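Local coordinates for rhusiopathiae surface protein B (Erysipelothrix rhusiopathiae, PDB 3V10), which probably binds collagen as a cell-wall-anchored surface adhesin, of which this chain is the collagen-binding region, at residues Leu135-Gly140 with Gln147-Ser152; Asn182-Ile187 with Thr260-Tyr265. One frame throughout, in Å; residues are numbered along the deposited sequence.

Contact 1. Residues Leu135-Gly140 with Gln147-Ser152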
loop_
_atom_site.group_PDB
_atom_site.type_symbol
_atom_site.label_atom_id
_atom_site.label_comp_id
_atom_site.label_asym_id
_atom_site.label_seq_id
_atom_site.Cartn_x
_atom_site.Cartn_y
_atom_site.Cartn_z
ATOM N N LEU A 135 -6.565 9.360 -16.095
ATOM C CA LEU A 135 -6.897 10.333 -15.062
ATOM C C LEU A 135 -5.859 11.438 -14.935
ATOM O O LEU A 135 -5.166 11.540 -13.924
ATOM C CB LEU A 135 -7.060 9.626 -13.717
ATOM C CG LEU A 135 -8.230 8.643 -13.610
ATOM C CD1 LEU A 135 -8.185 7.952 -12.257
ATOM C CD2 LEU A 135 -9.549 9.381 -13.793
ATOM N N PRO A 136 -5.738 12.288 -15.967
ATOM C CA PRO A 136 -4.764 13.381 -15.915
ATOM C C PRO A 136 -5.147 14.298 -14.762
ATOM O O PRO A 136 -6.332 14.506 -14.507
ATOM C CB PRO A 136 -4.901 14.032 -17.289
ATOM C CG PRO A 136 -6.316 13.767 -17.655
ATOM C CD PRO A 136 -6.553 12.355 -17.194
ATOM N N THR A 137 -4.161 14.846 -14.062
ATOM C CA THR A 137 -4.481 15.678 -12.914
ATOM C C THR A 137 -3.395 16.666 -12.484
ATOM O O THR A 137 -2.206 16.476 -12.748
ATOM C CB THR A 137 -4.810 14.762 -11.698
ATOM O OG1 THR A 137 -5.319 15.541 -10.609
ATOM C CG2 THR A 137 -3.547 14.037 -11.233
ATOM N N ASN A 138 -3.836 17.733 -11.828
ATOM C CA ASN A 138 -2.947 18.736 -11.262
ATOM C C ASN A 138 -3.416 18.881 -9.815
ATOM O O ASN A 138 -3.192 19.903 -9.169
ATOM C CB ASN A 138 -3.047 20.083 -12.004
ATOM C CG ASN A 138 -4.470 20.599 -12.113
ATOM O OD1 ASN A 138 -5.368 20.154 -11.401
ATOM N ND2 ASN A 138 -4.679 21.561 -13.012
ATOM N N LEU A 139 -4.061 17.824 -9.317
ATOM C CA LEU A 139 -4.603 17.781 -7.955
ATOM C C LEU A 139 -5.537 18.948 -7.655
ATOM O O LEU A 139 -5.760 19.292 -6.493
ATOM C CB LEU A 139 -3.478 17.753 -6.919
ATOM C CG LEU A 139 -2.675 16.452 -6.829
ATOM C CD1 LEU A 139 -1.630 16.564 -5.733
ATOM C CD2 LEU A 139 -3.626 15.288 -6.549
ATOM N N GLY A 140 -6.082 19.553 -8.704
ATOM C CA GLY A 140 -6.988 20.672 -8.517
ATOM C C GLY A 140 -6.297 22.015 -8.366
ATOM O O GLY A 140 -6.955 23.046 -8.249
ATOM N N GLN A 147 -0.655 16.341 -15.182
ATOM C CA GLN A 147 0.242 15.258 -15.545
ATOM C C GLN A 147 -0.648 14.038 -15.734
ATOM O O GLN A 147 -1.594 13.834 -14.973
ATOM C CB GLN A 147 1.281 15.025 -14.448
ATOM C CG GLN A 147 2.394 16.064 -14.459
ATOM C CD GLN A 147 3.503 15.751 -13.476
ATOM O OE1 GLN A 147 3.924 14.603 -13.346
ATOM N NE2 GLN A 147 3.993 16.775 -12.788
ATOM N N MET A 148 -0.359 13.238 -16.755
ATOM C CA MET A 148 -1.182 12.067 -17.038
ATOM C C MET A 148 -0.943 10.876 -16.124
ATOM O O MET A 148 0.184 10.571 -15.738
ATOM C CB MET A 148 -0.999 11.610 -18.495
ATOM C CG MET A 148 -1.688 10.275 -18.844
ATOM S SD MET A 148 -3.501 10.298 -19.046
ATOM C CE MET A 148 -4.028 10.660 -17.495
ATOM N N ILE A 149 -2.041 10.219 -15.783
ATOM C CA ILE A 149 -2.029 9.022 -14.965
ATOM C C ILE A 149 -2.841 8.018 -15.765
ATOM O O ILE A 149 -3.984 8.292 -16.150
ATOM C CB ILE A 149 -2.699 9.251 -13.584
ATOM C CG1 ILE A 149 -1.783 10.101 -12.698
ATOM C CG2 ILE A 149 -3.019 7.911 -12.930
ATOM C CD1 ILE A 149 -2.326 10.348 -11.295
ATOM N N THR A 150 -2.230 6.875 -16.053
ATOM C CA THR A 150 -2.884 5.814 -16.805
ATOM C C THR A 150 -3.017 4.599 -15.901
ATOM O O THR A 150 -2.022 4.096 -15.374
ATOM C CB THR A 150 -2.065 5.431 -18.061
ATOM O OG1 THR A 150 -0.783 4.931 -17.665
ATOM C CG2 THR A 150 -1.867 6.646 -18.948
ATOM N N ILE A 151 -4.251 4.138 -15.724
ATOM C CA ILE A 151 -4.530 2.998 -14.865
ATOM C C ILE A 151 -5.162 1.859 -15.643
ATOM O O ILE A 151 -6.149 2.045 -16.350
ATOM C CB ILE A 151 -5.489 3.388 -13.714
ATOM C CG1 ILE A 151 -4.819 4.416 -12.798
ATOM C CG2 ILE A 151 -5.891 2.142 -12.922
ATOM C CD1 ILE A 151 -5.746 4.984 -11.743
ATOM N N SER A 152 -4.586 0.675 -15.501
ATOM C CA SER A 152 -5.098 -0.495 -16.190
ATOM C C SER A 152 -6.323 -1.071 -15.498
ATOM O O SER A 152 -6.320 -1.302 -14.287
ATOM C CB SER A 152 -4.024 -1.578 -16.272
ATOM O OG SER A 152 -4.591 -2.796 -16.719
#
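The backbone N of Leu135 donates to Ile149 O at 2.8 Å, the shortest polar bond between 135-140 and 147-152. Two residues further on, Thr137 and Gln147 form an antiparallel hydrogen-bonded pair in which each N gives to the other's O, both bonds 2.9 Å long; it is a single, isolated bridge. Pro136, between the bonded residues, offers no N-H, but Pro136 CA lies 3.3 Å from Gln147 O, a CH...O contact. Side chains close the inner side. Ile149 keeps CG1 anti to its carbonyl carbon (chi1 -73°), and from there Ile149 CD1 meets Thr137 CG2 at 3.9 Å; Leu135 CD1 touches Ile151 CD1, also at 3.9 Å. Thr137 OG1, anti to its own N, accepts from Leu139 N at 2.9 Å in an ST turn, and Asn138 OD1 takes Gly140 N in an Asx turn. In these two turns the chain leaves its partner, and Leu139 and Gly140 do not touch 147-152. Antiparallel strands 131-134 and 150-153, joined by a long loop, form a hairpin-like pair, and the Thr137-Gln147 bridge is a short outlying extension of it into that loop. Leu135 and Ile151 rest on Val61 and Leu63 of strand 61-65, Ile149 packs on Val15 and Phe30, and Gln147 NE2 bonds to Phe13 O of strand 10-16.

Contact 2. Residues Asn182-Ile187 with Thr260-Tyr265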
loop_
_atom_site.group_PDB
_atom_site.type_symbol
_atom_site.label_atom_id
_atom_site.label_comp_id
_atom_site.label_asym_id
_atom_site.label_seq_id
_atom_site.Cartn_x
_atom_site.Cartn_y
_atom_site.Cartn_z
ATOM N N ASN A 182 -1.116 -6.316 4.724
ATOM C CA ASN A 182 -1.756 -7.625 4.704
ATOM C C ASN A 182 -1.021 -8.526 3.728
ATOM O O ASN A 182 -0.598 -8.076 2.665
ATOM C CB ASN A 182 -3.222 -7.499 4.285
ATOM C CG ASN A 182 -3.985 -6.517 5.148
ATOM O OD1 ASN A 182 -3.964 -6.614 6.374
ATOM N ND2 ASN A 182 -4.664 -5.566 4.515
ATOM N N TRP A 183 -0.869 -9.794 4.091
ATOM C CA TRP A 183 -0.153 -10.736 3.235
ATOM C C TRP A 183 -0.904 -12.034 2.978
ATOM O O TRP A 183 -1.736 -12.455 3.782
ATOM C CB TRP A 183 1.218 -11.048 3.838
ATOM C CG TRP A 183 1.987 -9.820 4.202
ATOM C CD1 TRP A 183 1.846 -9.077 5.336
ATOM C CD2 TRP A 183 2.975 -9.155 3.407
ATOM N NE1 TRP A 183 2.681 -7.991 5.299
ATOM C CE2 TRP A 183 3.385 -8.011 4.125
ATOM C CE3 TRP A 183 3.551 -9.411 2.157
ATOM C CZ2 TRP A 183 4.351 -7.124 3.636
ATOM C CZ3 TRP A 183 4.513 -8.528 1.670
ATOM C CH2 TRP A 183 4.901 -7.400 2.406
ATOM N N TRP A 184 -0.583 -12.668 1.850
ATOM C CA TRP A 184 -1.215 -13.917 1.432
ATOM C C TRP A 184 -0.212 -14.947 0.935
ATOM O O TRP A 184 0.582 -14.648 0.049
ATOM C CB TRP A 184 -2.181 -13.667 0.265
ATOM C CG TRP A 184 -3.420 -12.914 0.597
ATOM C CD1 TRP A 184 -4.650 -13.441 0.861
ATOM C CD2 TRP A 184 -3.562 -11.492 0.692
ATOM N NE1 TRP A 184 -5.549 -12.438 1.114
ATOM C CE2 TRP A 184 -4.909 -11.230 1.018
ATOM C CE3 TRP A 184 -2.680 -10.415 0.535
ATOM C CZ2 TRP A 184 -5.401 -9.930 1.191
ATOM C CZ3 TRP A 184 -3.166 -9.121 0.709
ATOM C CH2 TRP A 184 -4.517 -8.893 1.034
ATOM N N LEU A 185 -0.250 -16.149 1.504
ATOM C CA LEU A 185 0.604 -17.242 1.039
ATOM C C LEU A 185 -0.385 -18.208 0.374
ATOM O O LEU A 185 -1.190 -18.846 1.049
ATOM C CB LEU A 185 1.312 -17.946 2.206
ATOM C CG LEU A 185 2.140 -17.103 3.177
ATOM C CD1 LEU A 185 2.880 -18.036 4.144
ATOM C CD2 LEU A 185 3.125 -16.234 2.420
ATOM N N ASN A 186 -0.339 -18.301 -0.950
ATOM C CA ASN A 186 -1.256 -19.173 -1.685
ATOM C C ASN A 186 -0.603 -20.517 -1.977
ATOM O O ASN A 186 0.188 -20.639 -2.908
ATOM C CB ASN A 186 -1.662 -18.476 -2.982
ATOM C CG ASN A 186 -2.194 -17.078 -2.734
ATOM O OD1 ASN A 186 -3.351 -16.902 -2.357
ATOM N ND2 ASN A 186 -1.343 -16.078 -2.918
ATOM N N ILE A 187 -0.964 -21.526 -1.187
ATOM C CA ILE A 187 -0.382 -22.856 -1.311
ATOM C C ILE A 187 -1.275 -23.883 -1.987
ATOM O O ILE A 187 -2.389 -24.155 -1.544
ATOM C CB ILE A 187 0.014 -23.399 0.076
ATOM C CG1 ILE A 187 0.838 -22.342 0.815
ATOM C CG2 ILE A 187 0.808 -24.694 -0.071
ATOM C CD1 ILE A 187 1.136 -22.687 2.264
ATOM N N THR A 260 -6.216 -26.492 -1.331
ATOM C CA THR A 260 -5.584 -25.183 -1.428
ATOM C C THR A 260 -5.597 -24.529 -0.054
ATOM O O THR A 260 -6.643 -24.451 0.596
ATOM C CB THR A 260 -6.333 -24.256 -2.406
ATOM O OG1 THR A 260 -6.308 -24.822 -3.720
ATOM C CG2 THR A 260 -5.683 -22.878 -2.443
ATOM N N PHE A 261 -4.433 -24.066 0.384
ATOM C CA PHE A 261 -4.302 -23.409 1.675
ATOM C C PHE A 261 -3.869 -21.975 1.455
ATOM O O PHE A 261 -2.826 -21.719 0.854
ATOM C CB PHE A 261 -3.257 -24.119 2.537
ATOM C CG PHE A 261 -3.626 -25.527 2.900
ATOM C CD1 PHE A 261 -4.417 -25.788 4.012
ATOM C CD2 PHE A 261 -3.189 -26.590 2.120
ATOM C CE1 PHE A 261 -4.770 -27.096 4.346
ATOM C CE2 PHE A 261 -3.535 -27.899 2.444
ATOM C CZ PHE A 261 -4.327 -28.151 3.562
ATOM N N THR A 262 -4.679 -21.039 1.930
ATOM C CA THR A 262 -4.358 -19.631 1.803
ATOM C C THR A 262 -4.068 -19.103 3.198
ATOM O O THR A 262 -4.983 -18.857 3.981
ATOM C CB THR A 262 -5.527 -18.836 1.196
ATOM O OG1 THR A 262 -5.914 -19.436 -0.048
ATOM C CG2 THR A 262 -5.114 -17.395 0.941
ATOM N N VAL A 263 -2.784 -18.967 3.510
ATOM C CA VAL A 263 -2.359 -18.459 4.806
ATOM C C VAL A 263 -2.281 -16.938 4.735
ATOM O O VAL A 263 -1.569 -16.387 3.893
ATOM C CB VAL A 263 -0.963 -19.013 5.199
ATOM C CG1 VAL A 263 -0.525 -18.437 6.536
ATOM C CG2 VAL A 263 -1.004 -20.536 5.271
ATOM N N THR A 264 -3.016 -16.259 5.611
ATOM C CA THR A 264 -2.998 -14.805 5.633
ATOM C C THR A 264 -2.496 -14.304 6.981
ATOM O O THR A 264 -2.626 -14.981 7.999
ATOM C CB THR A 264 -4.404 -14.212 5.365
ATOM O OG1 THR A 264 -5.325 -14.676 6.359
ATOM C CG2 THR A 264 -4.898 -14.635 3.986
ATOM N N TYR A 265 -1.895 -13.124 6.975
ATOM C CA TYR A 265 -1.384 -12.522 8.198
ATOM C C TYR A 265 -1.064 -11.061 7.942
ATOM O O TYR A 265 -1.027 -10.616 6.793
ATOM C CB TYR A 265 -0.119 -13.243 8.692
ATOM C CG TYR A 265 1.067 -13.173 7.759
ATOM C CD1 TYR A 265 1.208 -14.083 6.708
ATOM C CD2 TYR A 265 2.051 -12.196 7.918
ATOM C CE1 TYR A 265 2.295 -14.023 5.843
ATOM C CE2 TYR A 265 3.146 -12.125 7.051
ATOM C CZ TYR A 265 3.260 -13.043 6.018
ATOM O OH TYR A 265 4.329 -12.988 5.156
HETATM O O HOH W 1 -4.871 -19.085 -2.376
#
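Tyr265 folds back over its partner Trp183 in this pair of antiparallel strands. From Tyr265 CB the side chain places CG between the backbone N and the carbonyl carbon (chi1 63°), which lays the ring over Trp183. Tyr265 CD1 is 4.2 Å from Trp183 CB, and Tyr265 CD2 4.1 Å from Trp183 CD1. Further out, Tyr265 CE1 approaches Trp183 CB at 3.7 Å and has Leu185 CG at the ring's edge, while CE2 lies near Trp183 CD1 and CG. Tyr265 CZ comes to 3.6 Å from Trp183 CB, which stands over one ring face in a CH-pi contact. The indole is nearly parallel to the phenol (16°) but slid aside, with little overlap. At the tip, Tyr265 OH is 3.9 Å from Trp183 CB and bonds to Asp202; Trp183 NE1 bonds to Thr267. Trp183, Leu185 and Ile187 exchange paired N-H...O bonds with Tyr265, Val263 and Phe261, Tyr265 N to Trp183 O stretching to 3.3 Å. On the other face Thr264 CG2 presses on Trp184 CD1 at 3.4 Å; a water donates to Asn186 OD1 and also bonds Thr262 OG1, while Asn186 ND2 bonds to Trp168 O of strand 167-173. The chemistry is thus divided by face: Ile187, Phe261 and Tyr265 meet strand 246-251, and Trp183 and Tyr265 meet Asn279 of strand 276-286, whereas the partly exposed face mixes methyl contacts with a water bridge.

Contact 1 closes before contact 2 opens along the chain, and the two lie on opposite sides of its centre, their own centres 33 Å apart and their nearest atoms about 17 Å from each other. They share no sheet. Contact 1 extends a small mixed sheet of strands 20-21, 150-153 and 131-134. Strands 180-187 and 260-269, by contrast, are neighbours in the collagen-binding domain's five-stranded antiparallel sheet, brought together across 72 intervening residues. One contact is local and the other long-range, within an elongated two-part region described by the DEv-IgG fold. In the collagen hug model such a region probably closes around collagen; neither contact is itself tied to that binding.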